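Local coordinates for protein 4-carboxymuconolactone decarboxylase (Sinorhizobium meliloti, PDB 4G9Q) that is a trimeric, all-helical member of the carboxymuconolactone decarboxylase family and may have the peroxiredoxin-type activity generally assigned to that family, at residues 109-120 against 192-203. Numbering follows the deposited sequence.
Sequences EISETITHLAYY and LWLRPDLAPRDR
The carboxylate of Glu-112 is shared by two arginines that approach it differently. Arg-195 comes side-on, nearly coplanar with it (17° between planes); NE donates to OE2 (2.8 Å) and NH2 to OE1, both on syn lone pairs. The guanidinium of Arg-203 stands almost upright to the carboxylate and grips OE2 end-on with both NH1 and NH2, from the anti side and somewhat out of the carboxylate plane, leaving OE2 with three N-H donors. Glu-112 reaches them because its chain bends about the CB-CG bond (chi2 65°), with Leu-198 packed against the aliphatic part. Replacing Glu-112 by an alanine is likely to leave Arg-195 and Arg-203 without the carboxylate they share and to open a gap beside Leu-198. CG of Arg-203 lies over one face of the His-116 ring, 3.5 Å from its centroid, while that ring turns its edge to the face of Trp-193 (planes 87° apart). Trp-193 NE1 donates in its ring plane to Tyr-120 OH at 2.9 Å, and Leu-192 fits as a knob among Glu-112, His-116, Tyr-119 and Tyr-120. The contact thus packs helix 107-120 against the loop after helix 178-192 and the first turn of helix 200-213; OG1 of Thr-207 is hydrogen-bonded to His-116 NE2, and Arg-60 of the second subunit to the Tyr-119 hydroxyl.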
loop_
_atom_site.group_PDB
_atom_site.type_symbol
_atom_site.label_atom_id
_atom_site.label_comp_id
_atom_site.label_asym_id
_atom_site.label_seq_id
_atom_site.Cartn_x
_atom_site.Cartn_y
_atom_site.Cartn_z
ATOM N N GLU A 109 -13.927 19.547 9.899
ATOM C CA GLU A 109 -13.366 18.285 10.397
ATOM C C GLU A 109 -12.804 17.425 9.255
ATOM O O GLU A 109 -11.747 16.803 9.400
ATOM C CB GLU A 109 -14.405 17.529 11.222
ATOM C CG GLU A 109 -14.680 18.199 12.576
ATOM C CD GLU A 109 -15.859 17.596 13.312
ATOM O OE1 GLU A 109 -16.824 17.167 12.648
ATOM O OE2 GLU A 109 -15.822 17.560 14.562
ATOM N N ILE A 110 -13.500 17.415 8.120
ATOM C CA ILE A 110 -13.006 16.740 6.918
ATOM C C ILE A 110 -11.736 17.442 6.443
ATOM O O ILE A 110 -10.726 16.795 6.165
ATOM C CB ILE A 110 -14.079 16.702 5.791
ATOM C CG1 ILE A 110 -15.293 15.895 6.264
ATOM C CG2 ILE A 110 -13.488 16.142 4.484
ATOM C CD1 ILE A 110 -16.421 15.771 5.248
ATOM N N SER A 111 -11.799 18.771 6.378
ATOM C CA SER A 111 -10.655 19.607 6.029
ATOM C C SER A 111 -9.440 19.269 6.893
ATOM O O SER A 111 -8.323 19.065 6.377
ATOM C CB SER A 111 -11.036 21.087 6.188
ATOM O OG SER A 111 -9.973 21.931 5.803
ATOM N N GLU A 112 -9.659 19.191 8.204
ATOM C CA GLU A 112 -8.565 18.926 9.141
ATOM C C GLU A 112 -8.050 17.490 9.053
ATOM O O GLU A 112 -6.860 17.247 9.253
ATOM C CB GLU A 112 -8.978 19.283 10.574
ATOM C CG GLU A 112 -7.830 19.265 11.590
ATOM C CD GLU A 112 -6.762 20.319 11.328
ATOM O OE1 GLU A 112 -6.961 21.199 10.454
ATOM O OE2 GLU A 112 -5.715 20.269 12.005
ATOM N N THR A 113 -8.935 16.545 8.733
ATOM C CA THR A 113 -8.520 15.147 8.574
ATOM C C THR A 113 -7.510 15.015 7.433
ATOM O O THR A 113 -6.497 14.318 7.561
ATOM C CB THR A 113 -9.735 14.224 8.347
ATOM O OG1 THR A 113 -10.559 14.263 9.514
ATOM C CG2 THR A 113 -9.293 12.777 8.096
ATOM N N ILE A 114 -7.792 15.702 6.334
ATOM C CA ILE A 114 -6.897 15.737 5.178
ATOM C C ILE A 114 -5.520 16.296 5.570
ATOM O O ILE A 114 -4.493 15.692 5.269
ATOM C CB ILE A 114 -7.550 16.500 4.001
ATOM C CG1 ILE A 114 -8.772 15.705 3.518
ATOM C CG2 ILE A 114 -6.549 16.718 2.859
ATOM C CD1 ILE A 114 -9.758 16.486 2.667
ATOM N N THR A 115 -5.506 17.427 6.273
ATOM C CA THR A 115 -4.245 18.034 6.702
ATOM C C THR A 115 -3.474 17.132 7.661
ATOM O O THR A 115 -2.252 16.981 7.541
ATOM C CB THR A 115 -4.488 19.412 7.325
ATOM O OG1 THR A 115 -5.077 20.260 6.332
ATOM C CG2 THR A 115 -3.186 20.034 7.817
ATOM N N HIS A 116 -4.193 16.534 8.608
ATOM C CA HIS A 116 -3.589 15.630 9.565
ATOM C C HIS A 116 -2.942 14.440 8.865
ATOM O O HIS A 116 -1.821 14.049 9.193
ATOM C CB HIS A 116 -4.629 15.135 10.578
ATOM C CG HIS A 116 -4.027 14.387 11.723
ATOM N ND1 HIS A 116 -3.347 15.016 12.742
ATOM C CD2 HIS A 116 -3.980 13.061 11.998
ATOM C CE1 HIS A 116 -2.902 14.110 13.595
ATOM N NE2 HIS A 116 -3.277 12.916 13.168
ATOM N N LEU A 117 -3.651 13.879 7.889
ATOM C CA LEU A 117 -3.149 12.700 7.195
ATOM C C LEU A 117 -2.073 12.994 6.152
ATOM O O LEU A 117 -1.397 12.071 5.705
ATOM C CB LEU A 117 -4.296 11.855 6.629
ATOM C CG LEU A 117 -5.196 11.259 7.725
ATOM C CD1 LEU A 117 -6.246 10.369 7.097
ATOM C CD2 LEU A 117 -4.396 10.500 8.790
ATOM N N ALA A 118 -1.887 14.267 5.791
ATOM C CA ALA A 118 -0.704 14.657 5.008
ATOM C C ALA A 118 0.554 14.243 5.769
ATOM O O ALA A 118 1.511 13.720 5.186
ATOM C CB ALA A 118 -0.699 16.154 4.741
ATOM N N TYR A 119 0.528 14.450 7.084
ATOM C CA TYR A 119 1.656 14.092 7.936
ATOM C C TYR A 119 1.698 12.603 8.260
ATOM O O TYR A 119 2.770 12.007 8.266
ATOM C CB TYR A 119 1.624 14.899 9.232
ATOM C CG TYR A 119 1.877 16.370 9.021
ATOM C CD1 TYR A 119 3.178 16.883 9.034
ATOM C CD2 TYR A 119 0.818 17.250 8.810
ATOM C CE1 TYR A 119 3.412 18.252 8.844
ATOM C CE2 TYR A 119 1.042 18.610 8.612
ATOM C CZ TYR A 119 2.333 19.101 8.629
ATOM O OH TYR A 119 2.540 20.444 8.442
ATOM N N TYR A 120 0.540 12.004 8.529
ATOM C CA TYR A 120 0.510 10.615 9.006
ATOM C C TYR A 120 0.420 9.551 7.922
ATOM O O TYR A 120 0.909 8.427 8.116
ATOM C CB TYR A 120 -0.540 10.421 10.113
ATOM C CG TYR A 120 0.008 10.847 11.450
ATOM C CD1 TYR A 120 0.715 9.949 12.247
ATOM C CD2 TYR A 120 -0.127 12.164 11.898
ATOM C CE1 TYR A 120 1.251 10.334 13.463
ATOM C CE2 TYR A 120 0.404 12.559 13.126
ATOM C CZ TYR A 120 1.090 11.641 13.900
ATOM O OH TYR A 120 1.626 12.011 15.109
ATOM N N LEU A 192 0.520 20.494 15.046
ATOM C CA LEU A 192 -0.560 19.680 14.479
ATOM C C LEU A 192 -1.535 19.141 15.536
ATOM O O LEU A 192 -2.754 19.287 15.387
ATOM C CB LEU A 192 0.008 18.531 13.618
ATOM C CG LEU A 192 -0.994 17.650 12.847
ATOM C CD1 LEU A 192 -1.731 18.435 11.772
ATOM C CD2 LEU A 192 -0.279 16.444 12.240
ATOM N N TRP A 193 -0.997 18.553 16.603
ATOM C CA TRP A 193 -1.808 17.911 17.640
ATOM C C TRP A 193 -2.557 18.904 18.523
ATOM O O TRP A 193 -3.496 18.527 19.222
ATOM C CB TRP A 193 -0.962 16.946 18.484
ATOM C CG TRP A 193 -0.775 15.640 17.775
ATOM C CD1 TRP A 193 0.305 15.248 17.044
ATOM C CD2 TRP A 193 -1.722 14.573 17.701
ATOM N NE1 TRP A 193 0.095 13.988 16.524
ATOM C CE2 TRP A 193 -1.143 13.552 16.911
ATOM C CE3 TRP A 193 -2.999 14.370 18.240
ATOM C CZ2 TRP A 193 -1.804 12.345 16.640
ATOM C CZ3 TRP A 193 -3.658 13.167 17.968
ATOM C CH2 TRP A 193 -3.052 12.173 17.176
ATOM N N LEU A 194 -2.150 20.169 18.461
ATOM C CA LEU A 194 -2.808 21.240 19.215
ATOM C C LEU A 194 -3.775 22.069 18.366
ATOM O O LEU A 194 -4.446 22.975 18.877
ATOM C CB LEU A 194 -1.750 22.149 19.853
ATOM C CG LEU A 194 -0.686 21.433 20.691
ATOM C CD1 LEU A 194 0.344 22.436 21.201
ATOM C CD2 LEU A 194 -1.311 20.632 21.846
ATOM N N ARG A 195 -3.859 21.765 17.073
ATOM C CA ARG A 195 -4.802 22.457 16.204
ATOM C C ARG A 195 -6.240 22.119 16.616
ATOM O O ARG A 195 -6.575 20.949 16.791
ATOM C CB ARG A 195 -4.528 22.121 14.736
ATOM C CG ARG A 195 -3.270 22.803 14.178
ATOM C CD ARG A 195 -2.929 22.284 12.773
ATOM N NE ARG A 195 -4.046 22.472 11.846
ATOM C CZ ARG A 195 -4.288 23.587 11.159
ATOM N NH1 ARG A 195 -3.482 24.642 11.260
ATOM N NH2 ARG A 195 -5.342 23.643 10.360
ATOM N N PRO A 196 -7.085 23.146 16.813
ATOM C CA PRO A 196 -8.412 22.881 17.399
ATOM C C PRO A 196 -9.481 22.322 16.450
ATOM O O PRO A 196 -10.561 21.932 16.906
ATOM C CB PRO A 196 -8.838 24.262 17.926
ATOM C CG PRO A 196 -8.148 25.232 17.009
ATOM C CD PRO A 196 -6.796 24.593 16.732
ATOM N N ASP A 197 -9.181 22.261 15.155
ATOM C CA ASP A 197 -10.183 21.926 14.137
ATOM C C ASP A 197 -10.634 20.460 14.180
ATOM O O ASP A 197 -11.679 20.107 13.632
ATOM C CB ASP A 197 -9.673 22.338 12.756
ATOM C CG ASP A 197 -9.016 23.715 12.777
ATOM O OD1 ASP A 197 -9.699 24.694 12.405
ATOM O OD2 ASP A 197 -7.836 23.817 13.211
ATOM N N LEU A 198 -9.842 19.616 14.836
ATOM C CA LEU A 198 -10.321 18.326 15.319
ATOM C C LEU A 198 -10.131 18.309 16.820
ATOM O O LEU A 198 -9.068 18.693 17.322
ATOM C CB LEU A 198 -9.531 17.166 14.708
ATOM C CG LEU A 198 -9.802 16.766 13.258
ATOM C CD1 LEU A 198 -8.701 15.829 12.754
ATOM C CD2 LEU A 198 -11.195 16.143 13.087
ATOM N N ALA A 199 -11.159 17.867 17.539
ATOM C CA ALA A 199 -11.017 17.561 18.958
ATOM C C ALA A 199 -9.959 16.468 19.106
ATOM O O ALA A 199 -9.836 15.615 18.219
ATOM C CB ALA A 199 -12.344 17.098 19.524
ATOM N N PRO A 200 -9.174 16.498 20.205
ATOM C CA PRO A 200 -8.124 15.494 20.415
ATOM C C PRO A 200 -8.616 14.059 20.230
ATOM O O PRO A 200 -7.928 13.260 19.592
ATOM C CB PRO A 200 -7.693 15.751 21.858
ATOM C CG PRO A 200 -7.864 17.228 21.994
ATOM C CD PRO A 200 -9.148 17.520 21.273
ATOM N N ARG A 201 -9.801 13.748 20.760
ATOM C CA ARG A 201 -10.402 12.421 20.589
ATOM C C ARG A 201 -10.549 12.044 19.115
ATOM O O ARG A 201 -10.232 10.918 18.717
ATOM C CB ARG A 201 -11.771 12.373 21.265
ATOM C CG ARG A 201 -12.493 11.048 21.094
ATOM C CD ARG A 201 -13.967 11.309 20.897
ATOM N NE ARG A 201 -14.758 10.087 20.789
ATOM C CZ ARG A 201 -15.393 9.690 19.689
ATOM N NH1 ARG A 201 -15.331 10.405 18.572
ATOM N NH2 ARG A 201 -16.106 8.571 19.715
ATOM N N ASP A 202 -11.040 12.991 18.318
ATOM C CA ASP A 202 -11.278 12.770 16.896
ATOM C C ASP A 202 -9.982 12.713 16.091
ATOM O O ASP A 202 -9.885 11.950 15.130
ATOM C CB ASP A 202 -12.207 13.847 16.336
ATOM C CG ASP A 202 -13.590 13.801 16.959
ATOM O OD1 ASP A 202 -14.106 12.687 17.180
ATOM O OD2 ASP A 202 -14.166 14.876 17.225
ATOM N N ARG A 203 -8.995 13.518 16.478
ATOM C CA ARG A 203 -7.685 13.466 15.823
ATOM C C ARG A 203 -7.017 12.114 16.077
ATOM O O ARG A 203 -6.418 11.530 15.175
ATOM C CB ARG A 203 -6.788 14.620 16.277
ATOM C CG ARG A 203 -5.573 14.839 15.380
ATOM C CD ARG A 203 -4.738 16.040 15.827
ATOM N NE ARG A 203 -5.466 17.306 15.705
ATOM C CZ ARG A 203 -5.559 18.023 14.584
ATOM N NH1 ARG A 203 -4.982 17.610 13.458
ATOM N NH2 ARG A 203 -6.247 19.156 14.590
HETATM O O HOH W 1 -13.638 17.209 16.120
#